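Local coordinates for uncharacterized protein Atu2773 (Agrobacterium tumefaciens, PDB 2QV5), which is of unknown function but belongs to a divergent polysaccharide deacetylase family, so it may act on a carbohydrate substrate, at residues Leu103-Pro108 / Leu138-Ala143; Arg118-Ile123 / Arg154-Leu159; Pro146-Ile151 / Gly170-Ala175. All blocks are in the same frame, centred on the assembly; numbering follows the deposited sequence.

Contact 1: Leu103-Pro108 / Leu138-Ala143; sequences LLAGDP and LAEQSA
A105 meets E140 and A143 where a loop of a parallel beta/alpha fold touches the start of a helix. Both segments lie beyond the C-terminal ends of strands: 103-108 belongs to the long connection from strand 82-88 to helix 109-120, and 138-143 leads from strand 128-131 into helix 141-153. The pair illustrates how two alanines and the aliphatic part of a glutamate can make such a contact. No hydrogen bond crosses, and only 122 Å² is buried on the two sides together.

A105 occupies the second position of a type I beta turn that runs from L104 to D107, and in this turn its backbone lies against the first turn of helix 141-153. The CA atoms of A105 and A143 are 5.2 Å apart, a spacing that small side chains permit. A143 points its methyl group at the turn, where CB rests 3.8 Å from A105 CA. The two methyl carbons, A105 CB and A143 CB, stand slightly farther off at 4.4 Å, so the methyl of A143 is laid against the backbone of A105 more than against its side chain.

E140, the N-cap residue three positions before A143, accepts at its backbone O a 2.9 Å bond from A143 N. Its side chain touches through the aliphatic part: CG lies 3.9 Å from A105 CB, and a bend at chi2 (-72°) turns the chain beyond CG away from an extended course. The turn itself is held from elsewhere, with A105 N bonded to E89 OE1 and L104 O to N112 ND2. Of all the approaches between the segments the closest joins carbonyl and methyl, A105 O to A143 CB, at 3.7 Å.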
ATOM      1  N   LEU A 103       9.094  -8.050  10.665  1.00 20.48           N
ATOM      2  CA  LEU A 103      10.123  -8.862  10.012  1.00 22.64           C
ATOM      3  C   LEU A 103      11.490  -8.233  10.291  1.00 23.62           C
ATOM      4  O   LEU A 103      11.645  -7.005  10.217  1.00 17.19           O
ATOM      5  CB  LEU A 103       9.850  -9.003   8.506  1.00 26.42           C
ATOM      6  CG  LEU A 103       8.776 -10.003   8.021  1.00 24.99           C
ATOM      7  CD1 LEU A 103       7.394  -9.746   8.567  1.00 18.07           C
ATOM      8  CD2 LEU A 103       8.705 -10.001   6.505  1.00 24.29           C
ATOM      9  N   LEU A 104      12.460  -9.076  10.645  1.00 25.09           N
ATOM     10  CA  LEU A 104      13.776  -8.617  11.088  1.00 23.25           C
ATOM     11  C   LEU A 104      14.875  -9.089  10.155  1.00 26.27           C
ATOM     12  O   LEU A 104      14.894 -10.254   9.742  1.00 24.34           O
ATOM     13  CB  LEU A 104      14.055  -9.078  12.531  1.00 26.24           C
ATOM     14  CG  LEU A 104      13.008  -8.709  13.591  1.00 29.59           C
ATOM     15  CD1 LEU A 104      13.298  -9.385  14.923  1.00 33.42           C
ATOM     16  CD2 LEU A 104      12.901  -7.192  13.766  1.00 31.65           C
ATOM     17  N   ALA A 105      15.790  -8.173   9.837  1.00 23.32           N
ATOM     18  CA  ALA A 105      16.881  -8.419   8.896  1.00 27.42           C
ATOM     19  C   ALA A 105      17.798  -9.597   9.262  1.00 30.57           C
ATOM     20  O   ALA A 105      18.273 -10.309   8.376  1.00 36.53           O
ATOM     21  CB  ALA A 105      17.698  -7.144   8.686  1.00 28.09           C
ATOM     22  N   GLY A 106      18.028  -9.804  10.556  1.00 30.74           N
ATOM     23  CA  GLY A 106      18.954 -10.838  11.024  1.00 38.56           C
ATOM     24  C   GLY A 106      18.374 -12.233  11.212  1.00 38.37           C
ATOM     25  O   GLY A 106      19.121 -13.199  11.353  1.00 37.82           O
ATOM     26  N   ASP A 107      17.046 -12.335  11.212  1.00 39.27           N
ATOM     27  CA  ASP A 107      16.347 -13.608  11.403  1.00 38.28           C
ATOM     28  C   ASP A 107      16.399 -14.483  10.145  1.00 37.41           C
ATOM     29  O   ASP A 107      16.482 -13.950   9.032  1.00 36.03           O
ATOM     30  CB  ASP A 107      14.897 -13.355  11.839  1.00 38.28           C
ATOM     31  CG  ASP A 107      14.749 -13.254  13.351  1.00 46.91           C
ATOM     32  OD1 ASP A 107      15.527 -13.907  14.082  1.00 51.98           O
ATOM     33  OD2 ASP A 107      13.848 -12.527  13.815  1.00 51.45           O
ATOM     34  N   PRO A 108      16.368 -15.829  10.313  1.00 35.15           N
ATOM     35  CA  PRO A 108      16.385 -16.707   9.137  1.00 34.45           C
ATOM     36  C   PRO A 108      15.071 -16.630   8.364  1.00 32.16           C
ATOM     37  O   PRO A 108      14.049 -16.238   8.934  1.00 32.68           O
ATOM     38  CB  PRO A 108      16.561 -18.102   9.743  1.00 34.45           C
ATOM     39  CG  PRO A 108      15.984 -17.996  11.107  1.00 33.97           C
ATOM     40  CD  PRO A 108      16.317 -16.608  11.568  1.00 38.10           C
ATOM     41  N   LEU A 138      14.672  -3.292   4.174  1.00 22.90           N
ATOM     42  CA  LEU A 138      14.626  -3.139   2.718  1.00 19.85           C
ATOM     43  C   LEU A 138      15.993  -3.049   2.053  1.00 19.87           C
ATOM     44  O   LEU A 138      16.122  -3.337   0.865  1.00 18.25           O
ATOM     45  CB  LEU A 138      13.734  -1.945   2.318  1.00 23.79           C
ATOM     46  CG  LEU A 138      12.238  -2.071   2.656  1.00 15.14           C
ATOM     47  CD1 LEU A 138      11.531  -0.705   2.585  1.00 24.08           C
ATOM     48  CD2 LEU A 138      11.511  -3.140   1.806  1.00 16.32           C
ATOM     49  N   ALA A 139      17.004  -2.657   2.826  1.00 20.22           N
ATOM     50  CA  ALA A 139      18.383  -2.579   2.342  1.00 27.32           C
ATOM     51  C   ALA A 139      19.151  -3.913   2.433  1.00 26.66           C
ATOM     52  O   ALA A 139      20.318  -3.986   2.036  1.00 29.75           O
ATOM     53  CB  ALA A 139      19.130  -1.471   3.091  1.00 29.45           C
ATOM     54  N   GLU A 140      18.497  -4.962   2.938  1.00 24.44           N
ATOM     55  CA  GLU A 140      19.143  -6.259   3.158  1.00 24.29           C
ATOM     56  C   GLU A 140      18.644  -7.359   2.220  1.00 23.07           C
ATOM     57  O   GLU A 140      17.586  -7.950   2.459  1.00 25.70           O
ATOM     58  CB  GLU A 140      18.984  -6.686   4.617  1.00 28.57           C
ATOM     59  CG  GLU A 140      19.571  -5.703   5.628  1.00 35.35           C
ATOM     60  CD  GLU A 140      21.090  -5.687   5.635  1.00 51.59           C
ATOM     61  OE1 GLU A 140      21.696  -6.723   5.996  1.00 57.57           O
ATOM     62  OE2 GLU A 140      21.675  -4.633   5.299  1.00 51.35           O
ATOM     63  N   GLN A 141      19.425  -7.627   1.167  1.00 23.33           N
ATOM     64  CA  GLN A 141      19.066  -8.563   0.087  1.00 21.05           C
ATOM     65  C   GLN A 141      18.648  -9.936   0.606  1.00 25.41           C
ATOM     66  O   GLN A 141      17.607 -10.457   0.220  1.00 25.10           O
ATOM     67  CB  GLN A 141      20.226  -8.682  -0.915  1.00 24.73           C
ATOM     68  CG  GLN A 141      20.186  -9.886  -1.857  1.00 32.57           C
ATOM     69  CD  GLN A 141      19.607  -9.571  -3.216  1.00 40.57           C
ATOM     70  OE1 GLN A 141      19.388  -8.410  -3.567  1.00 49.25           O
ATOM     71  NE2 GLN A 141      19.365 -10.612  -4.001  1.00 42.39           N
ATOM     72  N   SER A 142      19.442 -10.488   1.517  1.00 24.88           N
ATOM     73  CA  SER A 142      19.178 -11.802   2.096  1.00 26.65           C
ATOM     74  C   SER A 142      17.894 -11.861   2.925  1.00 26.11           C
ATOM     75  O   SER A 142      17.316 -12.928   3.085  1.00 26.31           O
ATOM     76  CB  SER A 142      20.367 -12.253   2.946  1.00 21.24           C
ATOM     77  OG  SER A 142      20.484 -11.477   4.124  1.00 30.65           O
ATOM     78  N   ALA A 143      17.458 -10.717   3.452  1.00 28.49           N
ATOM     79  CA  ALA A 143      16.228 -10.641   4.239  1.00 22.52           C
ATOM     80  C   ALA A 143      15.010 -10.381   3.350  1.00 20.75           C
ATOM     81  O   ALA A 143      13.950 -11.003   3.519  1.00 22.96           O
ATOM     82  CB  ALA A 143      16.350  -9.557   5.291  1.00 19.94           C
TER

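Contact 2: Arg118-Ile123 / Arg154-Leu159; sequences RSMAKI and RGLLFL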
ATOM      1  N   ARG A 118       1.325 -14.762   9.267  1.00 15.52           N
ATOM      2  CA  ARG A 118       0.422 -14.347  10.325  1.00 19.80           C
ATOM      3  C   ARG A 118      -0.300 -13.042   9.975  1.00 19.83           C
ATOM      4  O   ARG A 118      -1.503 -12.938  10.176  1.00 16.96           O
ATOM      5  CB  ARG A 118       1.161 -14.223  11.658  1.00 20.42           C
ATOM      6  CG  ARG A 118       1.475 -15.571  12.286  1.00 21.60           C
ATOM      7  CD  ARG A 118       1.748 -15.443  13.775  1.00 24.38           C
ATOM      8  NE  ARG A 118       3.040 -14.823  14.097  1.00 30.75           N
ATOM      9  CZ  ARG A 118       4.228 -15.426  14.022  1.00 30.79           C
ATOM     10  NH1 ARG A 118       4.341 -16.685  13.609  1.00 31.96           N
ATOM     11  NH2 ARG A 118       5.320 -14.757  14.362  1.00 31.55           N
ATOM     12  N   SER A 119       0.429 -12.066   9.436  1.00 19.65           N
ATOM     13  CA  SER A 119      -0.185 -10.806   8.989  1.00 17.27           C
ATOM     14  C   SER A 119      -1.148 -11.007   7.815  1.00 14.51           C
ATOM     15  O   SER A 119      -2.255 -10.455   7.822  1.00 15.74           O
ATOM     16  CB  SER A 119       0.884  -9.797   8.600  1.00 17.65           C
ATOM     17  OG  SER A 119       1.559  -9.301   9.744  1.00 22.64           O
ATOM     18  N   MET A 120      -0.719 -11.812   6.836  1.00 12.03           N
ATOM     19  CA  MET A 120      -1.466 -12.117   5.606  1.00 17.92           C
ATOM     20  C   MET A 120      -2.861 -12.675   5.871  1.00 19.37           C
ATOM     21  O   MET A 120      -3.793 -12.445   5.109  1.00 21.34           O
ATOM     22  CB  MET A 120      -0.676 -13.108   4.729  1.00 15.16           C
ATOM     23  CG  MET A 120       0.408 -12.509   3.842  1.00 19.16           C
ATOM     24  SD  MET A 120       1.153 -13.737   2.718  1.00 11.36           S
ATOM     25  CE  MET A 120       2.142 -12.649   1.700  1.00 19.89           C
ATOM     26  N   ALA A 121      -2.991 -13.411   6.970  1.00 21.39           N
ATOM     27  CA  ALA A 121      -4.226 -14.109   7.298  1.00 17.22           C
ATOM     28  C   ALA A 121      -5.253 -13.228   8.008  1.00 17.09           C
ATOM     29  O   ALA A 121      -6.392 -13.649   8.223  1.00 24.93           O
ATOM     30  CB  ALA A 121      -3.897 -15.349   8.151  1.00 23.55           C
ATOM     31  N   LYS A 122      -4.867 -12.003   8.359  1.00 16.04           N
ATOM     32  CA  LYS A 122      -5.743 -11.140   9.160  1.00 19.90           C
ATOM     33  C   LYS A 122      -6.871 -10.458   8.395  1.00 21.24           C
ATOM     34  O   LYS A 122      -7.900 -10.116   8.982  1.00 20.44           O
ATOM     35  CB  LYS A 122      -4.918 -10.126   9.940  1.00 24.22           C
ATOM     36  CG  LYS A 122      -4.238 -10.749  11.151  1.00 27.16           C
ATOM     37  CD  LYS A 122      -3.312  -9.768  11.802  1.00 30.10           C
ATOM     38  CE  LYS A 122      -2.642 -10.381  13.016  1.00 28.63           C
ATOM     39  NZ  LYS A 122      -1.654  -9.426  13.583  1.00 36.21           N
ATOM     40  N   ILE A 123      -6.666 -10.239   7.095  1.00 19.55           N
ATOM     41  CA  ILE A 123      -7.717  -9.773   6.190  1.00 14.83           C
ATOM     42  C   ILE A 123      -7.708 -10.600   4.899  1.00 17.71           C
ATOM     43  O   ILE A 123      -6.846 -11.438   4.697  1.00 14.40           O
ATOM     44  CB  ILE A 123      -7.579  -8.267   5.812  1.00 14.48           C
ATOM     45  CG1 ILE A 123      -6.220  -7.970   5.175  1.00 16.03           C
ATOM     46  CG2 ILE A 123      -7.812  -7.351   7.034  1.00 19.56           C
ATOM     47  CD1 ILE A 123      -6.206  -6.654   4.413  1.00 18.80           C
ATOM     48  N   ARG A 154       2.335 -15.706  -4.791  1.00 15.05           N
ATOM     49  CA  ARG A 154       0.923 -15.709  -4.401  1.00 14.21           C
ATOM     50  C   ARG A 154       0.092 -14.756  -5.228  1.00 11.53           C
ATOM     51  O   ARG A 154      -1.084 -14.543  -4.933  1.00 11.52           O
ATOM     52  CB  ARG A 154       0.778 -15.325  -2.935  1.00 12.55           C
ATOM     53  CG  ARG A 154       1.429 -16.329  -2.048  1.00 13.56           C
ATOM     54  CD  ARG A 154       1.355 -15.929  -0.593  1.00 25.76           C
ATOM     55  NE  ARG A 154       2.088 -16.925   0.166  1.00 27.50           N
ATOM     56  CZ  ARG A 154       1.607 -18.111   0.519  1.00 26.66           C
ATOM     57  NH1 ARG A 154       0.360 -18.476   0.217  1.00 15.54           N
ATOM     58  NH2 ARG A 154       2.384 -18.938   1.188  1.00 22.88           N
ATOM     59  N   GLY A 155       0.700 -14.177  -6.255  1.00 12.80           N
ATOM     60  CA  GLY A 155      -0.034 -13.328  -7.181  1.00 11.90           C
ATOM     61  C   GLY A 155      -0.354 -11.954  -6.622  1.00 12.97           C
ATOM     62  O   GLY A 155      -1.319 -11.316  -7.049  1.00 15.01           O
ATOM     63  N   LEU A 156       0.453 -11.500  -5.670  1.00  9.75           N
ATOM     64  CA  LEU A 156       0.278 -10.198  -5.048  1.00  9.45           C
ATOM     65  C   LEU A 156       1.322  -9.216  -5.575  1.00 12.45           C
ATOM     66  O   LEU A 156       2.446  -9.610  -5.928  1.00 17.33           O
ATOM     67  CB  LEU A 156       0.440 -10.306  -3.521  1.00  8.55           C
ATOM     68  CG  LEU A 156      -0.517 -11.193  -2.722  1.00 10.61           C
ATOM     69  CD1 LEU A 156       0.103 -11.603  -1.379  1.00 13.44           C
ATOM     70  CD2 LEU A 156      -1.837 -10.464  -2.511  1.00  9.71           C
ATOM     71  N   LEU A 157       0.952  -7.935  -5.608  1.00 12.12           N
ATOM     72  CA  LEU A 157       1.892  -6.875  -5.958  1.00 11.01           C
ATOM     73  C   LEU A 157       2.588  -6.395  -4.700  1.00  9.87           C
ATOM     74  O   LEU A 157       2.064  -6.577  -3.610  1.00 12.42           O
ATOM     75  CB  LEU A 157       1.164  -5.705  -6.631  1.00 10.32           C
ATOM     76  CG  LEU A 157       0.162  -4.843  -5.849  1.00 15.08           C
ATOM     77  CD1 LEU A 157       0.825  -3.681  -5.112  1.00 10.47           C
ATOM     78  CD2 LEU A 157      -0.799  -4.300  -6.854  1.00  8.98           C
ATOM     79  N   PHE A 158       3.759  -5.781  -4.861  1.00 12.63           N
ATOM     80  CA  PHE A 158       4.517  -5.185  -3.748  1.00 11.44           C
ATOM     81  C   PHE A 158       4.653  -3.681  -4.004  1.00 11.09           C
ATOM     82  O   PHE A 158       5.258  -3.253  -4.992  1.00 12.65           O
ATOM     83  CB  PHE A 158       5.904  -5.860  -3.652  1.00 19.32           C
ATOM     84  CG  PHE A 158       6.728  -5.435  -2.455  1.00 20.42           C
ATOM     85  CD1 PHE A 158       6.779  -6.233  -1.316  1.00 29.60           C
ATOM     86  CD2 PHE A 158       7.484  -4.264  -2.482  1.00 26.44           C
ATOM     87  CE1 PHE A 158       7.542  -5.857  -0.208  1.00 38.73           C
ATOM     88  CE2 PHE A 158       8.243  -3.874  -1.381  1.00 20.34           C
ATOM     89  CZ  PHE A 158       8.278  -4.672  -0.245  1.00 27.39           C
ATOM     90  N   LEU A 159       4.092  -2.871  -3.120  1.00 11.67           N
ATOM     91  CA  LEU A 159       4.243  -1.427  -3.214  1.00 11.95           C
ATOM     92  C   LEU A 159       5.261  -0.974  -2.163  1.00 16.05           C
ATOM     93  O   LEU A 159       5.082  -1.175  -0.964  1.00 19.55           O
ATOM     94  CB  LEU A 159       2.884  -0.724  -3.038  1.00  9.82           C
ATOM     95  CG  LEU A 159       2.911   0.810  -3.081  1.00  7.88           C
ATOM     96  CD1 LEU A 159       3.216   1.337  -4.484  1.00  9.23           C
ATOM     97  CD2 LEU A 159       1.624   1.388  -2.567  1.00 14.30           C
TER
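The backbones of 118-123 and 154-159 keep well apart: the nearest CA atoms, those of M120 and R154, are 10.9 Å from each other, and side chains alone bridge the interval. The first segment continues from helix 109-120, and K122 N bonds to S119 O at 3.1 Å. In the second, the chain leaving helix 141-153 turns at G155, whose phi of 76° is positive, before L157 enters the strand.

M120 does most of the reaching. Its chain runs almost straight beyond CG (chi2 -174°, chi3 171°), which carries sulfur and methyl across to the other segment. There the terminal methyl CE packs 3.8 Å from L156 CD1, while SD lies 4.0 Å from R154 CD. The thioether thus meets a leucine branch with its tip and the aliphatic shank of the arginine with its flank, and CE is 4.1 Å from that same R154 CD.

R154 is extended from CG to NE and crosses M120 obliquely, offering methylene carbon to the sulfur. Its polar end is engaged elsewhere: NE forms a salt bridge with D150 OD2, and NH1 donates to the carbonyl of P7. The salt bridge probably offsets the buried charge, and these bonds would steady the shank on which M120 lies. L6 of the N-terminal region also touches both M120 and R154.

Both segments are helix-to-strand links, the first leading to strand 128-131 and the second to strand 157-160, which pair in parallel. The contact is thus an example of apolar packing between consecutive beta-alpha-beta crossovers, near the edge where strands enter the parallel sheet of a beta/alpha fold.

Contact 3: Pro146-Ile151 / Gly170-Ala175; sequences PVMRDI and GGIAKA
D150 OD1, two residues along the helix from the M148 that meets I172 and A173, accepts a hydrogen bond from H117 NE2 and has a long, weak ion pair with K153 NZ. D150 points toward helix 109-120, whereas M148 points toward 170-175, where its contacts with I172 and A173 are apolar. There segment 146-151 of helix 141-153 packs on segment 170-175 of helix 169-176 by knobs-into-holes, two consecutive helices of the parallel beta/alpha fold on either side of strand 157-160 in sequence.

The fit is reciprocal. M148 enters a hole made by S169, I172, A173 and I176, and I172 enters one made by Q141, L144, E145 and M148. The CA atoms of M148 and A173 approach to 7.2 Å, and 150 Å² is buried between the segments without a hydrogen bond across.

M148 runs outward and then folds at its last torsion (chi3 72°), a bend that lets sulfur and methyl serve different residues. The sulfur SD is 4.0 Å from I172 CG2, and that same branch lies 4.1 Å from M148 CB, so the isoleucine methyl touches the methionine chain at both CB and the sulfur. I172 presents this branch because its chi1 of -70° sets CG2 anti to the backbone N and directs CG1 elsewhere. Beyond the sulfur, the methyl turns onto A173: M148 CE is 4.1 Å from A173 N and closer still, at 3.7 Å, to A173 CB.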
ATOM      1  N   PRO A 146      13.636 -13.584   0.187  1.00 22.73           N
ATOM      2  CA  PRO A 146      12.657 -14.664   0.419  1.00 22.00           C
ATOM      3  C   PRO A 146      11.231 -14.139   0.587  1.00 21.31           C
ATOM      4  O   PRO A 146      10.277 -14.800   0.181  1.00 16.20           O
ATOM      5  CB  PRO A 146      13.105 -15.277   1.752  1.00 26.56           C
ATOM      6  CG  PRO A 146      14.491 -14.845   1.949  1.00 27.88           C
ATOM      7  CD  PRO A 146      14.607 -13.510   1.297  1.00 23.84           C
ATOM      8  N   VAL A 147      11.118 -12.960   1.198  1.00 19.86           N
ATOM      9  CA  VAL A 147       9.837 -12.298   1.473  1.00 19.55           C
ATOM     10  C   VAL A 147       9.161 -11.921   0.157  1.00 16.49           C
ATOM     11  O   VAL A 147       7.976 -12.227  -0.061  1.00 16.78           O
ATOM     12  CB  VAL A 147      10.059 -11.062   2.389  1.00 22.28           C
ATOM     13  CG1 VAL A 147       8.786 -10.241   2.580  1.00 16.90           C
ATOM     14  CG2 VAL A 147      10.596 -11.521   3.734  1.00 27.35           C
ATOM     15  N   MET A 148       9.929 -11.299  -0.732  1.00 17.70           N
ATOM     16  CA  MET A 148       9.421 -10.889  -2.037  1.00 15.53           C
ATOM     17  C   MET A 148       9.104 -12.071  -2.950  1.00 16.71           C
ATOM     18  O   MET A 148       8.194 -11.991  -3.780  1.00 19.26           O
ATOM     19  CB  MET A 148      10.376  -9.898  -2.704  1.00 17.96           C
ATOM     20  CG  MET A 148      10.335  -8.502  -2.033  1.00 20.74           C
ATOM     21  SD  MET A 148      11.130  -7.241  -3.018  1.00 20.64           S
ATOM     22  CE  MET A 148       9.926  -7.081  -4.333  1.00 25.30           C
ATOM     23  N   ARG A 149       9.841 -13.167  -2.787  1.00 14.31           N
ATOM     24  CA  ARG A 149       9.527 -14.407  -3.503  1.00 18.69           C
ATOM     25  C   ARG A 149       8.199 -15.020  -3.039  1.00 17.31           C
ATOM     26  O   ARG A 149       7.392 -15.435  -3.873  1.00 18.12           O
ATOM     27  CB  ARG A 149      10.652 -15.421  -3.368  1.00 19.54           C
ATOM     28  CG  ARG A 149      11.895 -15.081  -4.180  1.00 25.38           C
ATOM     29  CD  ARG A 149      12.867 -16.249  -4.190  1.00 30.33           C
ATOM     30  NE  ARG A 149      14.107 -15.919  -4.890  1.00 32.51           N
ATOM     31  CZ  ARG A 149      14.291 -16.048  -6.205  1.00 32.24           C
ATOM     32  NH1 ARG A 149      13.319 -16.503  -6.986  1.00 30.89           N
ATOM     33  NH2 ARG A 149      15.454 -15.714  -6.742  1.00 37.14           N
ATOM     34  N   ASP A 150       7.968 -15.060  -1.725  1.00 17.54           N
ATOM     35  CA  ASP A 150       6.684 -15.539  -1.191  1.00 18.89           C
ATOM     36  C   ASP A 150       5.501 -14.691  -1.684  1.00 20.35           C
ATOM     37  O   ASP A 150       4.513 -15.233  -2.188  1.00 20.60           O
ATOM     38  CB  ASP A 150       6.688 -15.600   0.339  1.00 20.87           C
ATOM     39  CG  ASP A 150       5.394 -16.172   0.900  1.00 22.86           C
ATOM     40  OD1 ASP A 150       5.269 -17.408   0.989  1.00 28.55           O
ATOM     41  OD2 ASP A 150       4.488 -15.384   1.246  1.00 31.72           O
ATOM     42  N   ILE A 151       5.622 -13.370  -1.554  1.00 17.66           N
ATOM     43  CA  ILE A 151       4.590 -12.430  -2.014  1.00 14.99           C
ATOM     44  C   ILE A 151       4.356 -12.576  -3.523  1.00 15.51           C
ATOM     45  O   ILE A 151       3.206 -12.649  -3.966  1.00 13.31           O
ATOM     46  CB  ILE A 151       4.945 -10.957  -1.635  1.00 15.92           C
ATOM     47  CG1 ILE A 151       4.947 -10.785  -0.114  1.00 17.89           C
ATOM     48  CG2 ILE A 151       3.955  -9.953  -2.271  1.00 11.69           C
ATOM     49  CD1 ILE A 151       5.814  -9.658   0.376  1.00 19.36           C
ATOM     50  N   GLY A 170      13.099  -2.837  -5.763  1.00 19.20           N
ATOM     51  CA  GLY A 170      13.000  -2.648  -7.212  1.00 23.62           C
ATOM     52  C   GLY A 170      13.885  -3.604  -7.988  1.00 20.47           C
ATOM     53  O   GLY A 170      13.454  -4.211  -8.977  1.00 24.76           O
ATOM     54  N   GLY A 171      15.128  -3.731  -7.535  1.00 22.83           N
ATOM     55  CA  GLY A 171      16.093  -4.642  -8.142  1.00 26.74           C
ATOM     56  C   GLY A 171      15.745  -6.108  -7.946  1.00 27.20           C
ATOM     57  O   GLY A 171      15.848  -6.894  -8.891  1.00 30.55           O
ATOM     58  N   ILE A 172      15.351  -6.476  -6.722  1.00 24.14           N
ATOM     59  CA  ILE A 172      14.949  -7.859  -6.406  1.00 26.69           C
ATOM     60  C   ILE A 172      13.743  -8.315  -7.241  1.00 25.36           C
ATOM     61  O   ILE A 172      13.758  -9.408  -7.814  1.00 22.08           O
ATOM     62  CB  ILE A 172      14.700  -8.073  -4.881  1.00 25.59           C
ATOM     63  CG1 ILE A 172      16.020  -8.006  -4.105  1.00 27.09           C
ATOM     64  CG2 ILE A 172      14.029  -9.423  -4.613  1.00 21.20           C
ATOM     65  CD1 ILE A 172      15.845  -7.968  -2.590  1.00 23.12           C
ATOM     66  N   ALA A 173      12.728  -7.451  -7.332  1.00 23.71           N
ATOM     67  CA  ALA A 173      11.536  -7.697  -8.147  1.00 21.47           C
ATOM     68  C   ALA A 173      11.825  -7.897  -9.630  1.00 25.20           C
ATOM     69  O   ALA A 173      11.207  -8.748 -10.252  1.00 24.77           O
ATOM     70  CB  ALA A 173      10.545  -6.573  -7.985  1.00 24.60           C
ATOM     71  N   LYS A 174      12.726  -7.089 -10.195  1.00 25.25           N
ATOM     72  CA  LYS A 174      13.172  -7.286 -11.581  1.00 35.55           C
ATOM     73  C   LYS A 174      13.876  -8.645 -11.753  1.00 32.66           C
ATOM     74  O   LYS A 174      13.630  -9.356 -12.730  1.00 32.45           O
ATOM     75  CB  LYS A 174      14.091  -6.144 -12.028  1.00 34.26           C
ATOM     76  CG  LYS A 174      14.483  -6.177 -13.506  1.00 39.21           C
ATOM     77  CD  LYS A 174      15.613  -5.198 -13.803  1.00 43.46           C
ATOM     78  CE  LYS A 174      16.897  -5.575 -13.067  1.00 54.48           C
ATOM     79  NZ  LYS A 174      17.926  -4.504 -13.151  1.00 58.60           N
ATOM     80  N   ALA A 175      14.717  -9.000 -10.780  1.00 30.17           N
ATOM     81  CA  ALA A 175      15.453 -10.267 -10.791  1.00 33.93           C
ATOM     82  C   ALA A 175      14.569 -11.506 -10.651  1.00 34.77           C
ATOM     83  O   ALA A 175      14.898 -12.558 -11.199  1.00 39.34           O
ATOM     84  CB  ALA A 175      16.532 -10.264  -9.710  1.00 35.65           C
TER

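Helix 141-153 ties the three sites together: its start serves contact 1, its middle contact 3, and the chain leaving it contact 2. Contacts 1 and 3 are centred about 12 Å apart and meet where L103 CD2 packs 3.7 Å from V147 CG2. Contacts 2 and 3, with centres about 14 Å apart, share apolar packing round I151, whose CG1 is 3.8 Å from M120 CE. The centres of contacts 1 and 2 are about 18 Å apart, contact 1 among loops that follow strands and contact 2 among those that precede them. In a beta/alpha fold the former edge commonly carries the active site, though none is identified here.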